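Local structure of heme-binding protein A (Haemophilus parasuis 29755, 3TPA) at residues 263-268 with 483-488; 313-318 with 326-331. The protein probably binds glutathione as the periplasmic solute-binding component of an ABC-type peptide uptake system, despite its name as a heme-binding protein. The protein carries 1 engineered substitution. All blocks are in the same frame, centred on the assembly; numbering follows the deposited sequence.

Contact 1: 263-268 with 483-488; sequences LLEREG and HSINYV
An antiparallel strand pairing joins 263-268 to 483-488 inside the mixed sheet that also holds strands 310-312 and 407-413, with E265, I485 and Y487 packing together beside it. L264 with V488 and R266 with N486 are hydrogen-bonded pairs, N486 N reaching R266 O at 2.8 Å. Just past the regular part 263-267, G268 N gives a nearly straight bond to S484 O (2.7 Å, 176° at the hydrogen); N486 ND2 lies 3.5 Å from G268 CA, close quarters that suit glycine. The two segments, 215 residues apart in sequence, lie side by side, consistent with the fold of periplasmic binding proteins, in which the chain crosses from one lobe to the other and back. On the face bearing E265 and Y487, the tyrosine ring lies alongside the glutamate, E265 CB 3.6 Å from Y487 CD1. I485 CG2 sits over one ring face, off toward the rim, while L263 CD2 approaches CD1 obliquely. E265 CG stands between its backbone N and carbonyl carbon (chi1 57°), and the extended chain beyond carries OE2 to a water that donates to it and accepts a hydrogen bond from Y487 OH. A second water links E267 O to N486 ND2. Beyond the pair, I252 of helix 249-255 packs on L263 and Y487.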
loop_
_atom_site.group_PDB
_atom_site.type_symbol
_atom_site.label_atom_id
_atom_site.label_comp_id
_atom_site.label_asym_id
_atom_site.label_seq_id
_atom_site.Cartn_x
_atom_site.Cartn_y
_atom_site.Cartn_z
ATOM N N LEU A 263 -0.628 20.898 7.500
ATOM C CA LEU A 263 -0.547 19.474 7.799
ATOM C C LEU A 263 -1.680 18.704 7.116
ATOM O O LEU A 263 -2.830 18.805 7.525
ATOM C CB LEU A 263 -0.605 19.230 9.312
ATOM C CG LEU A 263 -0.519 17.740 9.683
ATOM C CD1 LEU A 263 0.887 17.193 9.421
ATOM C CD2 LEU A 263 -0.919 17.507 11.124
ATOM N N LEU A 264 -1.350 17.944 6.076
ATOM C CA LEU A 264 -2.337 17.100 5.400
ATOM C C LEU A 264 -2.406 15.713 6.053
ATOM O O LEU A 264 -1.377 15.149 6.441
ATOM C CB LEU A 264 -1.993 16.953 3.916
ATOM C CG LEU A 264 -1.820 18.231 3.094
ATOM C CD1 LEU A 264 -1.348 17.904 1.684
ATOM C CD2 LEU A 264 -3.115 19.031 3.054
ATOM N N GLU A 265 -3.614 15.159 6.162
ATOM C CA GLU A 265 -3.793 13.826 6.742
ATOM C C GLU A 265 -4.909 13.058 6.061
ATOM O O GLU A 265 -5.840 13.639 5.514
ATOM C CB GLU A 265 -4.115 13.914 8.232
ATOM C CG GLU A 265 -5.352 14.757 8.546
ATOM C CD GLU A 265 -5.615 14.831 10.036
ATOM O OE1 GLU A 265 -5.345 15.887 10.639
ATOM O OE2 GLU A 265 -6.072 13.826 10.613
ATOM N N ARG A 266 -4.794 11.738 6.101
ATOM C CA ARG A 266 -5.871 10.851 5.673
ATOM C C ARG A 266 -5.565 9.427 6.124
ATOM O O ARG A 266 -4.429 9.094 6.434
ATOM C CB ARG A 266 -6.081 10.920 4.165
ATOM C CG ARG A 266 -4.897 10.474 3.332
ATOM C CD ARG A 266 -5.265 10.467 1.855
ATOM N NE ARG A 266 -6.232 9.413 1.573
ATOM C CZ ARG A 266 -6.966 9.334 0.471
ATOM N NH1 ARG A 266 -7.802 8.323 0.322
ATOM N NH2 ARG A 266 -6.864 10.251 -0.480
ATOM N N GLU A 267 -6.586 8.593 6.172
ATOM C CA GLU A 267 -6.440 7.223 6.662
ATOM C C GLU A 267 -5.567 6.415 5.724
ATOM O O GLU A 267 -5.627 6.584 4.512
ATOM C CB GLU A 267 -7.827 6.586 6.831
ATOM C CG GLU A 267 -8.709 7.384 7.797
ATOM C CD GLU A 267 -10.098 6.805 7.935
ATOM O OE1 GLU A 267 -10.655 6.348 6.922
ATOM O OE2 GLU A 267 -10.636 6.799 9.057
ATOM N N GLY A 268 -4.731 5.558 6.299
ATOM C CA GLY A 268 -3.907 4.673 5.506
ATOM C C GLY A 268 -4.780 3.528 5.025
ATOM O O GLY A 268 -5.815 3.256 5.616
ATOM N N HIS A 483 -7.459 2.026 11.726
ATOM C CA HIS A 483 -6.666 2.346 10.560
ATOM C C HIS A 483 -5.666 3.412 11.003
ATOM O O HIS A 483 -5.987 4.264 11.828
ATOM C CB HIS A 483 -7.537 2.932 9.449
ATOM C CG HIS A 483 -8.779 2.139 9.164
ATOM N ND1 HIS A 483 -8.740 0.887 8.607
ATOM C CD2 HIS A 483 -10.081 2.435 9.359
ATOM C CE1 HIS A 483 -9.979 0.436 8.456
ATOM N NE2 HIS A 483 -10.809 1.357 8.899
ATOM N N SER A 484 -4.450 3.375 10.477
ATOM C CA SER A 484 -3.504 4.427 10.854
ATOM C C SER A 484 -3.834 5.664 10.031
ATOM O O SER A 484 -4.544 5.578 9.020
ATOM C CB SER A 484 -2.065 3.985 10.604
ATOM O OG SER A 484 -1.766 4.048 9.215
ATOM N N ILE A 485 -3.349 6.817 10.479
ATOM C CA ILE A 485 -3.456 8.038 9.692
ATOM C C ILE A 485 -2.103 8.413 9.106
ATOM O O ILE A 485 -1.099 8.402 9.809
ATOM C CB ILE A 485 -3.959 9.213 10.530
ATOM C CG1 ILE A 485 -5.429 9.015 10.887
ATOM C CG2 ILE A 485 -3.779 10.520 9.754
ATOM C CD1 ILE A 485 -5.990 10.055 11.831
ATOM N N ASN A 486 -2.069 8.743 7.818
ATOM C CA ASN A 486 -0.829 9.212 7.212
ATOM C C ASN A 486 -0.785 10.726 7.228
ATOM O O ASN A 486 -1.797 11.389 6.985
ATOM C CB ASN A 486 -0.694 8.716 5.771
ATOM C CG ASN A 486 -0.380 7.226 5.689
ATOM O OD1 ASN A 486 0.444 6.706 6.447
ATOM N ND2 ASN A 486 -1.026 6.541 4.758
ATOM N N TYR A 487 0.394 11.268 7.492
ATOM C CA TYR A 487 0.574 12.712 7.506
ATOM C C TYR A 487 1.568 13.163 6.465
ATOM O O TYR A 487 2.611 12.549 6.284
ATOM C CB TYR A 487 1.073 13.168 8.877
ATOM C CG TYR A 487 0.097 12.930 9.992
ATOM C CD1 TYR A 487 -1.040 13.710 10.113
ATOM C CD2 TYR A 487 0.306 11.921 10.919
ATOM C CE1 TYR A 487 -1.951 13.497 11.133
ATOM C CE2 TYR A 487 -0.606 11.697 11.958
ATOM C CZ TYR A 487 -1.723 12.500 12.059
ATOM O OH TYR A 487 -2.640 12.302 13.066
ATOM N N VAL A 488 1.242 14.249 5.782
ATOM C CA VAL A 488 2.225 14.957 4.966
ATOM C C VAL A 488 2.314 16.411 5.449
ATOM O O VAL A 488 1.463 17.248 5.124
ATOM C CB VAL A 488 1.898 14.917 3.468
ATOM C CG1 VAL A 488 2.863 15.793 2.692
ATOM C CG2 VAL A 488 1.953 13.489 2.925
HETATM O O HOH W 1 -4.851 13.499 13.226
HETATM O O HOH W 2 -3.336 6.970 3.069
#

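Contact 2: 313-318 with 326-331; sequences ATNPFP and PHLPQY
Q330 reaches across to the backbone of T314, joining two parts of the irregular chain that runs between strand 310-312 and helix 335-344. Its CB points toward 313-318, and the chain then bends at CG (chi2 -61°), bringing the amide across T314. CD comes 3.9 Å from T314 CB, the two side chains crossing at about a right angle. At the tip, NE2 donates to T314 O at 3.1 Å, tilted 33° from the carbonyl plane, and also to L328 O at 3.0 Å, a much straighter bond (175° at the hydrogen). Two bonds from one amide nitrogen fix its rotation and turn OE1 to a water that donates to it and to A313 O. Glutamine suits the place because one flat group supplies both donors and an acceptor to a backbone without regular structure. Beside it L328 sends CD2 to within 3.5 Å of T314 O and against the N315 amide, whose ND2 bonds T314 OG1 in the amide plane while OD1 accepts from N325 N. Helix 458-475 flanks the contact, V469 touching L328 and P316 and Q473 touching Q330; A313 packs on L271 of strand 261-276, and F317 meets F422 of helix 420-427 edge-to-face.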
loop_
_atom_site.group_PDB
_atom_site.type_symbol
_atom_site.label_atom_id
_atom_site.label_comp_id
_atom_site.label_asym_id
_atom_site.label_seq_id
_atom_site.Cartn_x
_atom_site.Cartn_y
_atom_site.Cartn_z
ATOM N N ALA A 313 -11.620 1.644 13.453
ATOM C CA ALA A 313 -12.149 0.937 12.268
ATOM C C ALA A 313 -13.548 0.374 12.525
ATOM O O ALA A 313 -13.803 -0.232 13.570
ATOM C CB ALA A 313 -11.216 -0.186 11.852
ATOM N N THR A 314 -14.454 0.573 11.570
ATOM C CA THR A 314 -15.770 -0.071 11.630
ATOM C C THR A 314 -15.862 -1.193 10.612
ATOM O O THR A 314 -16.527 -2.207 10.850
ATOM C CB THR A 314 -16.895 0.929 11.374
ATOM O OG1 THR A 314 -16.714 1.534 10.090
ATOM C CG2 THR A 314 -16.872 2.028 12.444
ATOM N N ASN A 315 -15.198 -0.988 9.476
ATOM C CA ASN A 315 -15.077 -1.969 8.395
ATOM C C ASN A 315 -13.657 -2.519 8.371
ATOM O O ASN A 315 -12.741 -1.923 8.974
ATOM C CB ASN A 315 -15.304 -1.284 7.044
ATOM C CG ASN A 315 -16.775 -0.988 6.760
ATOM O OD1 ASN A 315 -17.334 -1.441 5.763
ATOM N ND2 ASN A 315 -17.393 -0.198 7.631
ATOM N N PRO A 316 -13.441 -3.622 7.639
ATOM C CA PRO A 316 -12.062 -4.124 7.507
ATOM C C PRO A 316 -11.170 -3.284 6.575
ATOM O O PRO A 316 -10.002 -3.628 6.406
ATOM C CB PRO A 316 -12.259 -5.523 6.919
ATOM C CG PRO A 316 -13.569 -5.446 6.218
ATOM C CD PRO A 316 -14.422 -4.536 7.026
ATOM N N PHE A 317 -11.727 -2.236 5.968
ATOM C CA PHE A 317 -10.967 -1.278 5.189
ATOM C C PHE A 317 -11.579 0.109 5.360
ATOM O O PHE A 317 -12.763 0.218 5.645
ATOM C CB PHE A 317 -10.883 -1.672 3.706
ATOM C CG PHE A 317 -12.136 -2.304 3.155
ATOM C CD1 PHE A 317 -13.304 -1.577 3.025
ATOM C CD2 PHE A 317 -12.133 -3.629 2.747
ATOM C CE1 PHE A 317 -14.453 -2.167 2.497
ATOM C CE2 PHE A 317 -13.276 -4.218 2.223
ATOM C CZ PHE A 317 -14.437 -3.487 2.103
ATOM N N PRO A 318 -10.772 1.173 5.210
ATOM C CA PRO A 318 -11.293 2.537 5.404
ATOM C C PRO A 318 -12.254 2.966 4.294
ATOM O O PRO A 318 -12.376 2.291 3.266
ATOM C CB PRO A 318 -10.026 3.407 5.379
ATOM C CG PRO A 318 -9.085 2.640 4.518
ATOM C CD PRO A 318 -9.349 1.179 4.843
ATOM N N PRO A 326 -21.068 2.269 5.523
ATOM C CA PRO A 326 -21.184 3.204 6.654
ATOM C C PRO A 326 -22.161 2.741 7.747
ATOM O O PRO A 326 -22.187 3.336 8.819
ATOM C CB PRO A 326 -21.678 4.498 5.995
ATOM C CG PRO A 326 -22.338 4.056 4.732
ATOM C CD PRO A 326 -21.616 2.825 4.274
ATOM N N HIS A 327 -22.935 1.694 7.499
ATOM C CA HIS A 327 -23.913 1.254 8.490
ATOM C C HIS A 327 -23.739 -0.220 8.855
ATOM O O HIS A 327 -24.665 -0.869 9.345
ATOM C CB HIS A 327 -25.341 1.543 8.003
ATOM C CG HIS A 327 -25.604 1.086 6.602
ATOM N ND1 HIS A 327 -25.979 -0.206 6.301
ATOM C CD2 HIS A 327 -25.542 1.749 5.422
ATOM C CE1 HIS A 327 -26.135 -0.324 4.992
ATOM N NE2 HIS A 327 -25.872 0.845 4.434
ATOM N N LEU A 328 -22.549 -0.749 8.602
ATOM C CA LEU A 328 -22.206 -2.084 9.077
ATOM C C LEU A 328 -22.472 -2.155 10.581
ATOM O O LEU A 328 -21.979 -1.316 11.340
ATOM C CB LEU A 328 -20.731 -2.374 8.801
ATOM C CG LEU A 328 -20.257 -3.808 9.043
ATOM C CD1 LEU A 328 -21.043 -4.830 8.166
ATOM C CD2 LEU A 328 -18.761 -3.908 8.776
ATOM N N PRO A 329 -23.252 -3.154 11.017
ATOM C CA PRO A 329 -23.553 -3.276 12.449
ATOM C C PRO A 329 -22.280 -3.512 13.247
ATOM O O PRO A 329 -21.387 -4.218 12.783
ATOM C CB PRO A 329 -24.467 -4.509 12.511
ATOM C CG PRO A 329 -25.043 -4.633 11.129
ATOM C CD PRO A 329 -23.941 -4.185 10.215
ATOM N N GLN A 330 -22.195 -2.908 14.429
ATOM C CA GLN A 330 -21.004 -2.981 15.269
ATOM C C GLN A 330 -21.296 -3.724 16.569
ATOM O O GLN A 330 -22.442 -3.737 17.063
ATOM C CB GLN A 330 -20.500 -1.574 15.615
ATOM C CG GLN A 330 -20.067 -0.762 14.403
ATOM C CD GLN A 330 -18.928 -1.425 13.657
ATOM O OE1 GLN A 330 -17.843 -1.616 14.205
ATOM N NE2 GLN A 330 -19.175 -1.797 12.406
ATOM N N TYR A 331 -20.261 -4.345 17.124
ATOM C CA TYR A 331 -20.374 -4.925 18.454
ATOM C C TYR A 331 -19.867 -3.879 19.432
ATOM O O TYR A 331 -18.685 -3.847 19.760
ATOM C CB TYR A 331 -19.563 -6.218 18.571
ATOM C CG TYR A 331 -19.962 -7.299 17.572
ATOM C CD1 TYR A 331 -21.038 -8.147 17.814
ATOM C CD2 TYR A 331 -19.261 -7.462 16.385
ATOM C CE1 TYR A 331 -21.398 -9.134 16.888
ATOM C CE2 TYR A 331 -19.605 -8.430 15.487
ATOM C CZ TYR A 331 -20.675 -9.256 15.733
ATOM O OH TYR A 331 -20.981 -10.213 14.808
HETATM O O HOH W 3 -15.803 -0.666 15.324
#

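Contact 2 continues from the edge of the sheet that contains contact 1: strand 310-312 pairs with 478-491, and its exit leads straight into 313-318. Both segments of contact 2 therefore lie in sequence between the two strands of contact 1. The centres are about 19 Å apart, but the near ends touch. H483 NE2 packs 3.4 Å from A313 CB, and H483 CE1 lies 3.4 Å from P318 N, while E267 OE1 meets P318 CB at 3.4 Å. H483 ND1 is hydrogen-bonded to N270 O and E267 OE2 to T311 OG1. Together the two contacts join the sheet's edge to the loop after strand 310-312.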